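Local coordinates for endosialidase (Enterobacteria phage phi92, PDB 4HIZ), which probably cleaves polysialic acid, acting as an endosialidase on alpha2,8 and alpha2,9 linkages of the sialic acid polymer, at residues F69-N83 / D511-K523. Sequence-based numbering, arbitrary orientation.
Sequences FDGNLTKITDTPFYN and DGHPADLYSYRLK. With CA (calcium ion), chain B; NA (sodium ion), chain C.
Asp-516 OD1 collects three hydrogen bonds from the 69-83 segment: Thr-77 OG1 reaches its anti lone pair at 2.7 Å, Thr-79 N comes in on the syn side, tilted 31° out of the carboxylate plane, and Asn-83 ND2 approaches from above that plane at 2.9 Å. The hydroxyl of Thr-77, set between its own backbone N and carbonyl carbon (chi1 67°), also accepts from Leu-517 N. Asn-83 ND2 gives a second bond, within its amide plane, to Thr-79 OG1, which in turn accepts from Phe-81 N, closing an ST turn. OD2 of Asp-516 binds the calcium ion at 2.7 Å, together with the backbone oxygens of Thr-79, Phe-81, His-513 and Ala-515, so the ion ties both loops together; water 2 links this oxygen to Lys-75 NZ. Beyond the ion, His-513 N bonds to Pro-80 O, and the methyl of Ala-515 sits over the face of the Tyr-82 ring, 3.6 Å from CB to centroid.

Strands 71-75 and 516-523 pair antiparallel, an N-terminal and a C-terminal strand of the propeller region sharing one blade, consistent with the ring closure usual in beta-propellers. Strand 71-75 is outermost in this chain's four-stranded sheet, which a neighbouring subunit's strand continues from Thr-74 and Lys-75. Paired N-H and C=O groups of Asn-72 with Arg-521 and Thr-74 with Ser-519 satisfy each other, and Ile-76 N goes to Leu-517 O at 2.8 Å. On the face holding Leu-73, the extended Lys-75 chain passes obliquely along the CD2-CE2 side of Tyr-518 as far as its hydroxyl, CE lying 3.5 Å from OH. At the far end Lys-523 N meets Asp-70 O, while water 1 joins Asp-70 OD2 to Lys-523 NZ; these also salt-bridge Lys-45 and Asp-42, respectively, of the third subunit.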
ATOM      1  N   PHE A  69     -17.621 -25.892  12.132  1.00 15.30           N
ATOM      2  CA  PHE A  69     -16.976 -26.257  10.868  1.00 15.64           C
ATOM      3  C   PHE A  69     -15.562 -25.743  10.892  1.00 15.07           C
ATOM      4  O   PHE A  69     -15.298 -24.661  11.428  1.00 15.53           O
ATOM      5  CB  PHE A  69     -17.682 -25.614   9.660  1.00 16.28           C
ATOM      6  CG  PHE A  69     -19.062 -26.137   9.419  1.00 17.62           C
ATOM      7  CD1 PHE A  69     -19.275 -27.485   9.188  1.00 19.59           C
ATOM      8  CD2 PHE A  69     -20.145 -25.288   9.463  1.00 17.81           C
ATOM      9  CE1 PHE A  69     -20.567 -27.961   8.975  1.00 21.62           C
ATOM     10  CE2 PHE A  69     -21.432 -25.763   9.237  1.00 19.18           C
ATOM     11  CZ  PHE A  69     -21.651 -27.098   9.000  1.00 20.46           C
ATOM     12  N   ASP A  70     -14.650 -26.489  10.283  1.00 14.51           N
ATOM     13  CA  ASP A  70     -13.283 -26.002  10.157  1.00 15.55           C
ATOM     14  C   ASP A  70     -13.209 -25.110   8.917  1.00 14.34           C
ATOM     15  O   ASP A  70     -12.701 -25.499   7.866  1.00 13.19           O
ATOM     16  CB  ASP A  70     -12.315 -27.187  10.093  1.00 20.49           C
ATOM     17  CG  ASP A  70     -12.323 -28.003  11.385  1.00 27.76           C
ATOM     18  OD1 ASP A  70     -12.460 -27.396  12.478  1.00 31.34           O
ATOM     19  OD2 ASP A  70     -12.205 -29.247  11.319  1.00 30.58           O
ATOM     20  N   GLY A  71     -13.757 -23.914   9.044  1.00 14.81           N
ATOM     21  CA  GLY A  71     -13.864 -22.982   7.929  1.00 14.39           C
ATOM     22  C   GLY A  71     -13.694 -21.570   8.478  1.00 14.98           C
ATOM     23  O   GLY A  71     -14.086 -21.297   9.614  1.00 17.55           O
ATOM     24  N   ASN A  72     -13.109 -20.687   7.681  1.00 13.42           N
ATOM     25  CA  ASN A  72     -12.881 -19.305   8.093  1.00 14.40           C
ATOM     26  C   ASN A  72     -12.975 -18.346   6.930  1.00 13.21           C
ATOM     27  O   ASN A  72     -12.763 -18.739   5.782  1.00 13.41           O
ATOM     28  CB  ASN A  72     -11.496 -19.176   8.745  1.00 20.76           C
ATOM     29  CG  ASN A  72     -11.474 -19.767  10.131  1.00 32.18           C
ATOM     30  OD1 ASN A  72     -11.965 -19.152  11.083  1.00 38.85           O
ATOM     31  ND2 ASN A  72     -10.929 -20.968  10.259  1.00 35.75           N
ATOM     32  N   LEU A  73     -13.251 -17.079   7.235  1.00 12.02           N
ATOM     33  CA  LEU A  73     -13.527 -16.080   6.196  1.00 11.06           C
ATOM     34  C   LEU A  73     -12.320 -15.171   6.045  1.00 11.90           C
ATOM     35  O   LEU A  73     -11.730 -14.767   7.048  1.00 12.31           O
ATOM     36  CB  LEU A  73     -14.742 -15.227   6.594  1.00 11.52           C
ATOM     37  CG  LEU A  73     -15.279 -14.284   5.523  1.00 10.92           C
ATOM     38  CD1 LEU A  73     -15.943 -15.098   4.365  1.00 10.92           C
ATOM     39  CD2 LEU A  73     -16.306 -13.288   6.122  1.00 12.24           C
ATOM     40  N   THR A  74     -11.979 -14.830   4.803  1.00 10.77           N
ATOM     41  CA  THR A  74     -10.893 -13.900   4.526  1.00 10.53           C
ATOM     42  C   THR A  74     -11.416 -12.842   3.574  1.00 10.61           C
ATOM     43  O   THR A  74     -12.142 -13.175   2.631  1.00 10.97           O
ATOM     44  CB  THR A  74      -9.712 -14.666   3.827  1.00 11.41           C
ATOM     45  OG1 THR A  74      -9.163 -15.618   4.755  1.00 12.45           O
ATOM     46  CG2 THR A  74      -8.587 -13.700   3.385  1.00 12.82           C
ATOM     47  N   LYS A  75     -11.064 -11.576   3.785  1.00  9.56           N
ATOM     48  CA  LYS A  75     -11.388 -10.526   2.796  1.00  9.46           C
ATOM     49  C   LYS A  75     -10.321 -10.543   1.710  1.00  9.85           C
ATOM     50  O   LYS A  75      -9.128 -10.590   2.040  1.00  9.87           O
ATOM     51  CB  LYS A  75     -11.404  -9.145   3.494  1.00 10.33           C
ATOM     52  CG  LYS A  75     -11.884  -8.036   2.566  1.00 10.49           C
ATOM     53  CD  LYS A  75     -12.133  -6.733   3.367  1.00 11.38           C
ATOM     54  CE  LYS A  75     -12.771  -5.678   2.434  1.00 12.21           C
ATOM     55  NZ  LYS A  75     -13.114  -4.442   3.256  1.00 13.01           N
ATOM     56  N   ILE A  76     -10.703 -10.545   0.434  1.00  9.15           N
ATOM     57  CA  ILE A  76      -9.707 -10.777  -0.645  1.00  9.36           C
ATOM     58  C   ILE A  76      -9.564  -9.628  -1.651  1.00  9.53           C
ATOM     59  O   ILE A  76      -8.637  -9.644  -2.442  1.00 10.93           O
ATOM     60  CB  ILE A  76      -9.957 -12.110  -1.405  1.00  9.16           C
ATOM     61  CG1 ILE A  76     -11.161 -11.988  -2.378  1.00  9.09           C
ATOM     62  CG2 ILE A  76     -10.159 -13.265  -0.378  1.00 10.42           C
ATOM     63  CD1 ILE A  76     -11.272 -13.263  -3.295  1.00  9.87           C
ATOM     64  N   THR A  77     -10.507  -8.668  -1.668  1.00  8.52           N
ATOM     65  CA  THR A  77     -10.252  -7.415  -2.370  1.00  8.00           C
ATOM     66  C   THR A  77     -10.457  -6.254  -1.424  1.00  9.02           C
ATOM     67  O   THR A  77     -11.223  -6.357  -0.442  1.00  9.29           O
ATOM     68  CB  THR A  77     -11.144  -7.158  -3.647  1.00  8.99           C
ATOM     69  OG1 THR A  77     -12.528  -6.977  -3.283  1.00 11.26           O
ATOM     70  CG2 THR A  77     -11.048  -8.331  -4.582  1.00 11.36           C
ATOM     71  N   ASP A  78      -9.766  -5.166  -1.729  1.00  9.13           N
ATOM     72  CA  ASP A  78      -9.988  -3.943  -0.939  1.00  9.97           C
ATOM     73  C   ASP A  78      -9.636  -2.762  -1.799  1.00 10.34           C
ATOM     74  O   ASP A  78      -8.622  -2.093  -1.593  1.00 11.01           O
ATOM     75  CB  ASP A  78      -9.181  -3.995   0.361  1.00 12.56           C
ATOM     76  CG  ASP A  78      -9.521  -2.857   1.314  1.00 16.46           C
ATOM     77  OD1 ASP A  78     -10.575  -2.177   1.132  1.00 17.05           O
ATOM     78  OD2 ASP A  78      -8.740  -2.696   2.281  1.00 19.62           O
ATOM     79  N   THR A  79     -10.526  -2.443  -2.747  1.00  9.72           N
ATOM     80  CA  THR A  79     -10.303  -1.301  -3.634  1.00  9.70           C
ATOM     81  C   THR A  79     -11.587  -0.476  -3.664  1.00  9.19           C
ATOM     82  O   THR A  79     -12.659  -0.967  -3.261  1.00  9.59           O
ATOM     83  CB  THR A  79      -9.893  -1.734  -5.092  1.00 11.17           C
ATOM     84  OG1 THR A  79     -11.018  -1.580  -5.974  1.00 11.26           O
ATOM     85  CG2 THR A  79      -9.359  -3.183  -5.165  1.00 11.63           C
ATOM     86  N   PRO A  80     -11.492   0.781  -4.121  1.00 10.08           N
ATOM     87  CA  PRO A  80     -12.693   1.642  -4.026  1.00  9.64           C
ATOM     88  C   PRO A  80     -13.642   1.441  -5.196  1.00 10.09           C
ATOM     89  O   PRO A  80     -14.710   2.063  -5.229  1.00 10.50           O
ATOM     90  CB  PRO A  80     -12.114   3.063  -4.065  1.00 12.18           C
ATOM     91  CG  PRO A  80     -10.858   2.906  -4.898  1.00 12.40           C
ATOM     92  CD  PRO A  80     -10.305   1.520  -4.601  1.00 11.15           C
ATOM     93  N   PHE A  81     -13.273   0.573  -6.126  1.00  9.43           N
ATOM     94  CA  PHE A  81     -14.253   0.211  -7.153  1.00  8.94           C
ATOM     95  C   PHE A  81     -15.372  -0.602  -6.542  1.00  9.91           C
ATOM     96  O   PHE A  81     -15.264  -1.133  -5.413  1.00 10.28           O
ATOM     97  CB  PHE A  81     -13.588  -0.609  -8.278  1.00  9.35           C
ATOM     98  CG  PHE A  81     -12.743   0.233  -9.198  1.00 10.32           C
ATOM     99  CD1 PHE A  81     -13.301   0.893 -10.287  1.00 11.26           C
ATOM    100  CD2 PHE A  81     -11.386   0.392  -8.964  1.00 11.12           C
ATOM    101  CE1 PHE A  81     -12.500   1.681 -11.163  1.00 11.87           C
ATOM    102  CE2 PHE A  81     -10.581   1.168  -9.814  1.00 12.20           C
ATOM    103  CZ  PHE A  81     -11.138   1.816 -10.920  1.00 11.83           C
ATOM    104  N   TYR A  82     -16.475  -0.692  -7.289  1.00  9.78           N
ATOM    105  CA  TYR A  82     -17.562  -1.588  -6.912  1.00  9.69           C
ATOM    106  C   TYR A  82     -17.124  -2.969  -7.425  1.00 10.20           C
ATOM    107  O   TYR A  82     -17.244  -3.270  -8.624  1.00 10.91           O
ATOM    108  CB  TYR A  82     -18.892  -1.109  -7.574  1.00  9.85           C
ATOM    109  CG  TYR A  82     -20.114  -1.723  -6.919  1.00 10.27           C
ATOM    110  CD1 TYR A  82     -20.471  -3.063  -7.152  1.00 10.76           C
ATOM    111  CD2 TYR A  82     -20.946  -0.949  -6.082  1.00 10.94           C
ATOM    112  CE1 TYR A  82     -21.597  -3.618  -6.535  1.00 11.71           C
ATOM    113  CE2 TYR A  82     -22.049  -1.504  -5.459  1.00 11.40           C
ATOM    114  CZ  TYR A  82     -22.379  -2.829  -5.681  1.00 11.78           C
ATOM    115  OH  TYR A  82     -23.488  -3.346  -5.049  1.00 11.77           O
ATOM    116  N   ASN A  83     -16.561  -3.777  -6.531  1.00  9.47           N
ATOM    117  CA  ASN A  83     -15.969  -5.072  -6.892  1.00  9.57           C
ATOM    118  C   ASN A  83     -16.962  -6.135  -6.492  1.00 11.13           C
ATOM    119  O   ASN A  83     -17.179  -6.367  -5.297  1.00 10.71           O
ATOM    120  CB  ASN A  83     -14.666  -5.285  -6.117  1.00 10.06           C
ATOM    121  CG  ASN A  83     -13.647  -4.221  -6.446  1.00 11.04           C
ATOM    122  OD1 ASN A  83     -13.418  -3.928  -7.632  1.00 11.03           O
ATOM    123  ND2 ASN A  83     -13.016  -3.629  -5.411  1.00 11.86           N
ATOM    124  N   ASP A 511     -14.801   7.264   0.322  1.00 11.13           N
ATOM    125  CA  ASP A 511     -14.425   5.847   0.480  1.00 11.38           C
ATOM    126  C   ASP A 511     -14.760   4.978  -0.726  1.00 12.24           C
ATOM    127  O   ASP A 511     -14.739   3.737  -0.641  1.00 13.16           O
ATOM    128  CB  ASP A 511     -15.095   5.282   1.732  1.00 12.29           C
ATOM    129  CG  ASP A 511     -14.726   6.106   2.979  1.00 14.54           C
ATOM    130  OD1 ASP A 511     -13.509   6.140   3.310  1.00 16.17           O
ATOM    131  OD2 ASP A 511     -15.624   6.747   3.579  1.00 15.33           O
ATOM    132  N   GLY A 512     -15.117   5.621  -1.831  1.00 11.90           N
ATOM    133  CA  GLY A 512     -15.557   4.845  -2.989  1.00 11.73           C
ATOM    134  C   GLY A 512     -16.703   3.915  -2.621  1.00 11.30           C
ATOM    135  O   GLY A 512     -17.574   4.266  -1.805  1.00 11.21           O
ATOM    136  N   HIS A 513     -16.728   2.734  -3.246  1.00 10.11           N
ATOM    137  CA  HIS A 513     -17.818   1.771  -3.088  1.00 10.10           C
ATOM    138  C   HIS A 513     -17.470   0.660  -2.128  1.00 11.10           C
ATOM    139  O   HIS A 513     -16.328   0.127  -2.169  1.00 11.71           O
ATOM    140  CB  HIS A 513     -18.137   1.189  -4.481  1.00 10.39           C
ATOM    141  CG  HIS A 513     -18.530   2.264  -5.437  1.00 10.55           C
ATOM    142  ND1 HIS A 513     -19.748   2.911  -5.353  1.00 11.79           N
ATOM    143  CD2 HIS A 513     -17.836   2.879  -6.420  1.00 10.65           C
ATOM    144  CE1 HIS A 513     -19.797   3.862  -6.273  1.00 12.22           C
ATOM    145  NE2 HIS A 513     -18.651   3.857  -6.944  1.00 11.06           N
ATOM    146  N   PRO A 514     -18.446   0.255  -1.290  1.00 11.35           N
ATOM    147  CA  PRO A 514     -18.128  -0.678  -0.192  1.00 11.25           C
ATOM    148  C   PRO A 514     -18.142  -2.128  -0.645  1.00 11.11           C
ATOM    149  O   PRO A 514     -17.830  -3.002   0.165  1.00 12.54           O
ATOM    150  CB  PRO A 514     -19.281  -0.453   0.815  1.00 12.28           C
ATOM    151  CG  PRO A 514     -20.435   0.032  -0.044  1.00 12.81           C
ATOM    152  CD  PRO A 514     -19.768   0.892  -1.121  1.00 12.40           C
ATOM    153  N   ALA A 515     -18.537  -2.397  -1.896  1.00  9.72           N
ATOM    154  CA  ALA A 515     -18.552  -3.785  -2.370  1.00 10.03           C
ATOM    155  C   ALA A 515     -17.143  -4.335  -2.612  1.00 10.11           C
ATOM    156  O   ALA A 515     -16.365  -3.735  -3.352  1.00 10.79           O
ATOM    157  CB  ALA A 515     -19.353  -3.849  -3.689  1.00  9.46           C
ATOM    158  N   ASP A 516     -16.839  -5.460  -1.965  1.00  8.98           N
ATOM    159  CA  ASP A 516     -15.549  -6.158  -2.106  1.00  8.48           C
ATOM    160  C   ASP A 516     -15.780  -7.662  -1.940  1.00  8.90           C
ATOM    161  O   ASP A 516     -16.884  -8.088  -1.598  1.00 10.05           O
ATOM    162  CB  ASP A 516     -14.503  -5.622  -1.078  1.00  9.09           C
ATOM    163  CG  ASP A 516     -13.830  -4.363  -1.579  1.00 11.29           C
ATOM    164  OD1 ASP A 516     -13.095  -4.424  -2.599  1.00 11.14           O
ATOM    165  OD2 ASP A 516     -14.068  -3.288  -0.983  1.00 13.42           O
ATOM    166  N   LEU A 517     -14.741  -8.466  -2.167  1.00  9.28           N
ATOM    167  CA  LEU A 517     -14.898  -9.927  -2.166  1.00  8.89           C
ATOM    168  C   LEU A 517     -14.292 -10.574  -0.930  1.00  9.16           C
ATOM    169  O   LEU A 517     -13.325 -10.041  -0.353  1.00 10.20           O
ATOM    170  CB  LEU A 517     -14.229 -10.543  -3.422  1.00 10.22           C
ATOM    171  CG  LEU A 517     -14.688  -9.935  -4.733  1.00 10.93           C
ATOM    172  CD1 LEU A 517     -13.920 -10.611  -5.878  1.00 12.16           C
ATOM    173  CD2 LEU A 517     -16.214 -10.136  -4.939  1.00 10.26           C
ATOM    174  N   TYR A 518     -14.862 -11.708  -0.557  1.00  8.66           N
ATOM    175  CA  TYR A 518     -14.446 -12.520   0.584  1.00  9.47           C
ATOM    176  C   TYR A 518     -14.341 -13.970   0.143  1.00  9.51           C
ATOM    177  O   TYR A 518     -14.999 -14.384  -0.824  1.00 10.94           O
ATOM    178  CB  TYR A 518     -15.486 -12.424   1.724  1.00  9.27           C
ATOM    179  CG  TYR A 518     -15.588 -11.003   2.274  1.00  9.51           C
ATOM    180  CD1 TYR A 518     -16.340 -10.023   1.598  1.00  9.52           C
ATOM    181  CD2 TYR A 518     -14.896 -10.651   3.434  1.00  9.62           C
ATOM    182  CE1 TYR A 518     -16.408  -8.713   2.077  1.00  9.48           C
ATOM    183  CE2 TYR A 518     -14.980  -9.334   3.947  1.00  9.79           C
ATOM    184  CZ  TYR A 518     -15.696  -8.381   3.251  1.00 10.25           C
ATOM    185  OH  TYR A 518     -15.770  -7.076   3.707  1.00 11.42           O
ATOM    186  N   SER A 519     -13.513 -14.738   0.859  1.00  8.71           N
ATOM    187  CA  SER A 519     -13.389 -16.175   0.603  1.00  9.87           C
ATOM    188  C   SER A 519     -13.601 -16.952   1.900  1.00 10.86           C
ATOM    189  O   SER A 519     -12.892 -16.706   2.902  1.00 11.61           O
ATOM    190  CB  SER A 519     -11.994 -16.442   0.065  1.00  9.61           C
ATOM    191  OG  SER A 519     -11.738 -17.843  -0.004  1.00 10.43           O
ATOM    192  N   TYR A 520     -14.587 -17.850   1.901  1.00 11.01           N
ATOM    193  CA  TYR A 520     -14.784 -18.734   3.037  1.00 10.75           C
ATOM    194  C   TYR A 520     -14.094 -20.041   2.672  1.00  9.95           C
ATOM    195  O   TYR A 520     -14.507 -20.739   1.707  1.00 10.17           O
ATOM    196  CB  TYR A 520     -16.274 -18.979   3.273  1.00 11.34           C
ATOM    197  CG  TYR A 520     -16.553 -19.845   4.466  1.00 12.12           C
ATOM    198  CD1 TYR A 520     -16.588 -19.300   5.763  1.00 13.56           C
ATOM    199  CD2 TYR A 520     -16.782 -21.216   4.316  1.00 13.00           C
ATOM    200  CE1 TYR A 520     -16.859 -20.128   6.879  1.00 14.56           C
ATOM    201  CE2 TYR A 520     -17.056 -22.028   5.414  1.00 13.75           C
ATOM    202  CZ  TYR A 520     -17.111 -21.492   6.676  1.00 15.11           C
ATOM    203  OH  TYR A 520     -17.403 -22.346   7.737  1.00 16.79           O
ATOM    204  N   ARG A 521     -13.021 -20.367   3.397  1.00  9.92           N
ATOM    205  CA  ARG A 521     -12.188 -21.524   3.056  1.00 10.24           C
ATOM    206  C   ARG A 521     -12.515 -22.624   4.073  1.00 11.16           C
ATOM    207  O   ARG A 521     -12.320 -22.445   5.296  1.00 11.19           O
ATOM    208  CB  ARG A 521     -10.702 -21.158   3.144  1.00  9.50           C
ATOM    209  CG  ARG A 521      -9.814 -22.345   2.770  1.00  9.79           C
ATOM    210  CD  ARG A 521      -8.291 -21.997   2.833  1.00 10.11           C
ATOM    211  NE  ARG A 521      -7.761 -21.993   4.194  1.00 11.70           N
ATOM    212  CZ  ARG A 521      -6.448 -21.969   4.452  1.00 12.94           C
ATOM    213  NH1 ARG A 521      -5.575 -21.843   3.460  1.00 12.88           N
ATOM    214  NH2 ARG A 521      -6.007 -22.008   5.713  1.00 12.82           N
ATOM    215  N   LEU A 522     -13.037 -23.736   3.554  1.00 10.80           N
ATOM    216  CA  LEU A 522     -13.596 -24.824   4.355  1.00 10.88           C
ATOM    217  C   LEU A 522     -12.789 -26.114   4.177  1.00 11.39           C
ATOM    218  O   LEU A 522     -12.565 -26.591   3.031  1.00 11.47           O
ATOM    219  CB  LEU A 522     -15.069 -25.093   3.933  1.00 11.46           C
ATOM    220  CG  LEU A 522     -15.719 -26.300   4.630  1.00 13.02           C
ATOM    221  CD1 LEU A 522     -15.899 -26.039   6.122  1.00 14.16           C
ATOM    222  CD2 LEU A 522     -17.109 -26.566   4.005  1.00 14.11           C
ATOM    223  N   LYS A 523     -12.348 -26.707   5.284  1.00 11.04           N
ATOM    224  CA  LYS A 523     -11.644 -28.005   5.236  1.00 11.31           C
ATOM    225  C   LYS A 523     -12.576 -29.124   4.769  1.00 13.05           C
ATOM    226  O   LYS A 523     -13.660 -29.319   5.328  1.00 14.81           O
ATOM    227  CB  LYS A 523     -11.077 -28.314   6.633  1.00 13.08           C
ATOM    228  CG  LYS A 523     -10.487 -29.706   6.813  1.00 14.00           C
ATOM    229  CD  LYS A 523      -9.783 -29.742   8.180  1.00 15.73           C
ATOM    230  CE  LYS A 523      -9.108 -31.074   8.458  1.00 18.01           C
ATOM    231  NZ  LYS A 523     -10.085 -32.177   8.377  1.00 18.41           N
TER
HETATM  232 CA    CA B 823     -14.918  -1.692  -2.959  1.00 16.23          CA
HETATM  233 NA    NA C 828     -12.243   8.365   4.236  1.00 35.92          NA
HETATM  234  O   HOH W   1     -12.712 -31.249   9.505  1.00 34.34           O
HETATM  235  O   HOH W   2     -14.951  -3.045   1.580  1.00 14.15           O
HETATM  236  O   HOH W   3     -18.854  -7.619  -3.650  1.00 12.20           O
HETATM  237  O   HOH W   4     -10.845   8.293   6.852  1.00 21.28           O
HETATM  238  O   HOH W   5     -13.946  10.273   3.876  1.00 40.62           O